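Local coordinates for aspartate-semialdehyde dehydrogenase 2 (Vibrio cholerae, PDB 2R00), which catalyses the NADPH-dependent reductive dephosphorylation of L-aspartyl-4-phosphate to L-aspartate-semialdehyde, a step on the way to lysine and methionine, at residues A[127-139]-A[214-226]. Sequence-based numbering, arbitrary orientation.
Sequences ANPNCSTIQMLVA and MKMVWETQKIFND
Helix 131-139 and helix 214-223 cross at -45° with their axes 10.0 Å apart at closest approach, T133 and M216 lying nearest along the backbones. T133 is the knob here, set into a hole formed by M216, E219, T220 and I223. Its chi1 of -50° splits the work between two branches: CG2, anti to the backbone N, leans on I223 CD1, while OG1, anti to the carbonyl carbon, gives a hydrogen bond to E219 OE1 at 3.2 Å, dropping onto that oxygen from above the carboxylate plane. The same OE1 takes a nearly straight bond from N130 N (3.1 Å, 167°) on its syn lone pair, so two donors, one from the N-cap residue and one from the first turn, grip one carboxylate oxygen. N130 also caps helix 131-139, its OD1 accepting from S132 N. R100, which probably binds phosphate, makes a long, weak ion pair with E219 OE2.

Farther up the helix the contact turns apolar. L137 forks: CD1 presses on I223 CD1, tight at 3.3 Å, and CD2 sits almost over the centre of one F224 ring face, a CH-pi contact 3.5 Å from the centroid. The ring also stacks with Y144. M216 runs extended until its CE meets M136 CE at 3.9 Å; M136 CE also touches T220 OG1 (3.3 Å), a hydroxyl already bonded to M216 O. Helix 214-223, which also carries the probable phosphate-binding K215, thus packs against the helix whose N-terminus bears the active-site cysteine C131, its side chain directed away from this contact.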
# COMPACT_ATOMS: atom_id res chain seq x y z
N ALA A 127 -4.05 -23.17 17.13
CA ALA A 127 -3.91 -22.74 15.73
C ALA A 127 -2.89 -21.61 15.63
O ALA A 127 -2.91 -20.69 16.45
CB ALA A 127 -5.25 -22.29 15.20
N ASN A 128 -1.99 -21.72 14.65
CA ASN A 128 -0.99 -20.69 14.34
C ASN A 128 -1.65 -19.76 13.34
O ASN A 128 -2.20 -20.25 12.35
CB ASN A 128 0.25 -21.36 13.71
CG ASN A 128 1.54 -20.53 13.84
OD1 ASN A 128 2.28 -20.34 12.85
ND2 ASN A 128 1.84 -20.09 15.04
N PRO A 129 -1.65 -18.43 13.60
CA PRO A 129 -2.30 -17.53 12.64
C PRO A 129 -1.50 -17.31 11.35
O PRO A 129 -0.35 -17.75 11.23
CB PRO A 129 -2.44 -16.20 13.42
CG PRO A 129 -2.11 -16.52 14.84
CD PRO A 129 -1.13 -17.69 14.75
N ASN A 130 -2.14 -16.62 10.42
CA ASN A 130 -1.53 -16.18 9.18
C ASN A 130 -0.39 -15.21 9.50
O ASN A 130 -0.54 -14.37 10.39
CB ASN A 130 -2.61 -15.50 8.34
CG ASN A 130 -2.22 -15.36 6.89
OD1 ASN A 130 -1.34 -14.58 6.55
ND2 ASN A 130 -2.89 -16.12 6.02
N CYS A 131 0.74 -15.32 8.79
CA CYS A 131 1.89 -14.41 9.03
C CYS A 131 1.49 -12.94 8.92
O CYS A 131 1.98 -12.12 9.69
CB CYS A 131 3.09 -14.72 8.12
SG CYS A 131 4.70 -13.92 8.66
N SER A 132 0.60 -12.62 7.98
CA SER A 132 0.02 -11.27 7.88
C SER A 132 -0.60 -10.80 9.19
O SER A 132 -0.38 -9.66 9.61
CB SER A 132 -1.06 -11.24 6.80
OG SER A 132 -0.51 -10.99 5.53
N THR A 133 -1.38 -11.67 9.82
CA THR A 133 -2.06 -11.35 11.08
C THR A 133 -1.07 -11.30 12.25
O THR A 133 -1.16 -10.43 13.10
CB THR A 133 -3.15 -12.39 11.41
OG1 THR A 133 -4.00 -12.57 10.27
CG2 THR A 133 -3.99 -11.94 12.60
N ILE A 134 -0.13 -12.25 12.27
CA ILE A 134 0.96 -12.23 13.26
C ILE A 134 1.71 -10.89 13.22
O ILE A 134 1.79 -10.19 14.24
CB ILE A 134 1.95 -13.40 13.04
CG1 ILE A 134 1.24 -14.75 13.22
CG2 ILE A 134 3.16 -13.28 14.01
CD1 ILE A 134 2.07 -15.96 12.77
N GLN A 135 2.22 -10.53 12.05
CA GLN A 135 2.96 -9.27 11.83
C GLN A 135 2.21 -8.07 12.40
O GLN A 135 2.76 -7.29 13.18
CB GLN A 135 3.11 -9.02 10.33
CG GLN A 135 4.36 -9.53 9.64
CD GLN A 135 4.28 -9.34 8.12
OE1 GLN A 135 4.24 -10.32 7.38
NE2 GLN A 135 4.23 -8.08 7.66
N MET A 136 0.95 -7.93 11.99
CA MET A 136 0.14 -6.76 12.34
C MET A 136 -0.15 -6.71 13.84
O MET A 136 -0.07 -5.64 14.46
CB MET A 136 -1.17 -6.75 11.53
CG MET A 136 -2.05 -5.52 11.81
SD MET A 136 -3.57 -5.43 10.84
CE MET A 136 -4.57 -6.74 11.56
N LEU A 137 -0.50 -7.85 14.41
CA LEU A 137 -0.90 -7.93 15.81
C LEU A 137 0.25 -7.67 16.79
O LEU A 137 0.05 -7.06 17.85
CB LEU A 137 -1.55 -9.29 16.10
CG LEU A 137 -3.08 -9.23 15.96
CD1 LEU A 137 -3.63 -10.52 15.50
CD2 LEU A 137 -3.72 -8.84 17.28
N VAL A 138 1.44 -8.14 16.44
CA VAL A 138 2.64 -7.80 17.21
C VAL A 138 2.83 -6.28 17.23
O VAL A 138 2.99 -5.68 18.30
CB VAL A 138 3.87 -8.55 16.68
CG1 VAL A 138 5.15 -7.97 17.27
CG2 VAL A 138 3.77 -10.04 17.05
N ALA A 139 2.79 -5.65 16.06
CA ALA A 139 2.96 -4.20 15.94
C ALA A 139 1.88 -3.37 16.62
O ALA A 139 2.18 -2.32 17.17
CB ALA A 139 3.09 -3.80 14.45
N MET A 214 -11.78 -11.27 4.65
CA MET A 214 -12.67 -11.57 5.78
C MET A 214 -11.96 -12.45 6.80
O MET A 214 -12.17 -12.31 8.01
CB MET A 214 -13.96 -12.25 5.29
CG MET A 214 -14.97 -11.29 4.66
SD MET A 214 -15.19 -9.70 5.52
CE MET A 214 -15.68 -10.15 7.21
N LYS A 215 -11.11 -13.36 6.33
CA LYS A 215 -10.38 -14.24 7.24
C LYS A 215 -9.46 -13.46 8.16
O LYS A 215 -9.33 -13.79 9.33
CB LYS A 215 -9.63 -15.33 6.47
CG LYS A 215 -10.51 -16.52 6.13
CD LYS A 215 -10.00 -17.34 4.96
CE LYS A 215 -8.49 -17.32 4.84
NZ LYS A 215 -7.81 -18.16 5.86
N MET A 216 -8.85 -12.40 7.63
CA MET A 216 -8.02 -11.50 8.42
C MET A 216 -8.83 -10.77 9.50
O MET A 216 -8.38 -10.64 10.64
CB MET A 216 -7.31 -10.51 7.50
CG MET A 216 -6.27 -9.63 8.18
SD MET A 216 -5.00 -8.99 7.03
CE MET A 216 -3.73 -8.64 8.24
N VAL A 217 -10.03 -10.32 9.14
CA VAL A 217 -10.93 -9.72 10.10
C VAL A 217 -11.18 -10.67 11.26
O VAL A 217 -11.03 -10.30 12.41
CB VAL A 217 -12.30 -9.37 9.46
CG1 VAL A 217 -13.26 -8.84 10.52
CG2 VAL A 217 -12.14 -8.37 8.33
N TRP A 218 -11.54 -11.91 10.93
CA TRP A 218 -11.93 -12.89 11.93
C TRP A 218 -10.76 -13.32 12.80
O TRP A 218 -10.91 -13.46 14.02
CB TRP A 218 -12.59 -14.11 11.26
CG TRP A 218 -13.86 -13.75 10.51
CD1 TRP A 218 -14.78 -12.78 10.85
CD2 TRP A 218 -14.36 -14.38 9.32
NE1 TRP A 218 -15.80 -12.76 9.92
CE2 TRP A 218 -15.58 -13.74 8.99
CE3 TRP A 218 -13.90 -15.43 8.51
CZ2 TRP A 218 -16.33 -14.09 7.87
CZ3 TRP A 218 -14.66 -15.78 7.38
CH2 TRP A 218 -15.85 -15.11 7.07
N GLU A 219 -9.59 -13.50 12.19
CA GLU A 219 -8.36 -13.75 12.96
C GLU A 219 -8.02 -12.60 13.92
O GLU A 219 -7.70 -12.84 15.07
CB GLU A 219 -7.17 -14.05 12.03
CG GLU A 219 -7.30 -15.38 11.27
CD GLU A 219 -6.05 -15.76 10.49
OE1 GLU A 219 -4.93 -15.50 10.97
OE2 GLU A 219 -6.18 -16.37 9.40
N THR A 220 -8.09 -11.37 13.43
CA THR A 220 -7.76 -10.17 14.22
C THR A 220 -8.67 -9.99 15.44
O THR A 220 -8.19 -9.74 16.56
CB THR A 220 -7.78 -8.91 13.32
OG1 THR A 220 -6.75 -9.03 12.33
CG2 THR A 220 -7.54 -7.64 14.13
N GLN A 221 -9.97 -10.13 15.21
CA GLN A 221 -10.97 -10.03 16.27
C GLN A 221 -10.85 -11.14 17.32
O GLN A 221 -11.06 -10.89 18.51
CB GLN A 221 -12.38 -10.04 15.67
CG GLN A 221 -12.72 -8.76 14.90
CD GLN A 221 -14.09 -8.82 14.24
OE1 GLN A 221 -14.65 -9.90 14.01
NE2 GLN A 221 -14.64 -7.65 13.93
N LYS A 222 -10.54 -12.36 16.86
CA LYS A 222 -10.30 -13.50 17.75
C LYS A 222 -9.08 -13.28 18.64
O LYS A 222 -9.16 -13.47 19.86
CB LYS A 222 -10.13 -14.79 16.94
CG LYS A 222 -10.00 -16.06 17.78
CD LYS A 222 -10.21 -17.32 16.94
CE LYS A 222 -10.30 -18.59 17.80
NZ LYS A 222 -10.72 -19.79 16.97
N ILE A 223 -7.95 -12.91 18.05
CA ILE A 223 -6.71 -12.75 18.80
C ILE A 223 -6.84 -11.63 19.85
O ILE A 223 -6.46 -11.82 21.00
CB ILE A 223 -5.48 -12.57 17.88
CG1 ILE A 223 -5.25 -13.87 17.09
CG2 ILE A 223 -4.22 -12.23 18.69
CD1 ILE A 223 -4.45 -13.71 15.79
N PHE A 224 -7.41 -10.50 19.45
CA PHE A 224 -7.69 -9.40 20.39
C PHE A 224 -8.81 -9.77 21.36
O PHE A 224 -8.99 -9.10 22.38
CB PHE A 224 -8.10 -8.12 19.64
CG PHE A 224 -6.93 -7.27 19.16
CD1 PHE A 224 -5.84 -7.00 19.97
CD2 PHE A 224 -6.96 -6.69 17.89
CE1 PHE A 224 -4.78 -6.19 19.53
CE2 PHE A 224 -5.91 -5.88 17.43
CZ PHE A 224 -4.81 -5.63 18.26
N ASN A 225 -9.55 -10.82 21.03
CA ASN A 225 -10.76 -11.23 21.76
C ASN A 225 -11.73 -10.06 21.92
O ASN A 225 -12.25 -9.80 23.01
CB ASN A 225 -10.40 -11.86 23.11
CG ASN A 225 -11.57 -12.60 23.73
OD1 ASN A 225 -12.43 -13.15 23.03
ND2 ASN A 225 -11.63 -12.60 25.06
N ASP A 226 -11.97 -9.35 20.82
CA ASP A 226 -12.71 -8.10 20.88
C ASP A 226 -13.56 -7.94 19.61
O ASP A 226 -13.08 -7.40 18.60
CB ASP A 226 -11.73 -6.94 21.08
CG ASP A 226 -12.42 -5.59 21.25
OD1 ASP A 226 -11.71 -4.61 21.59
OD2 ASP A 226 -13.65 -5.49 21.03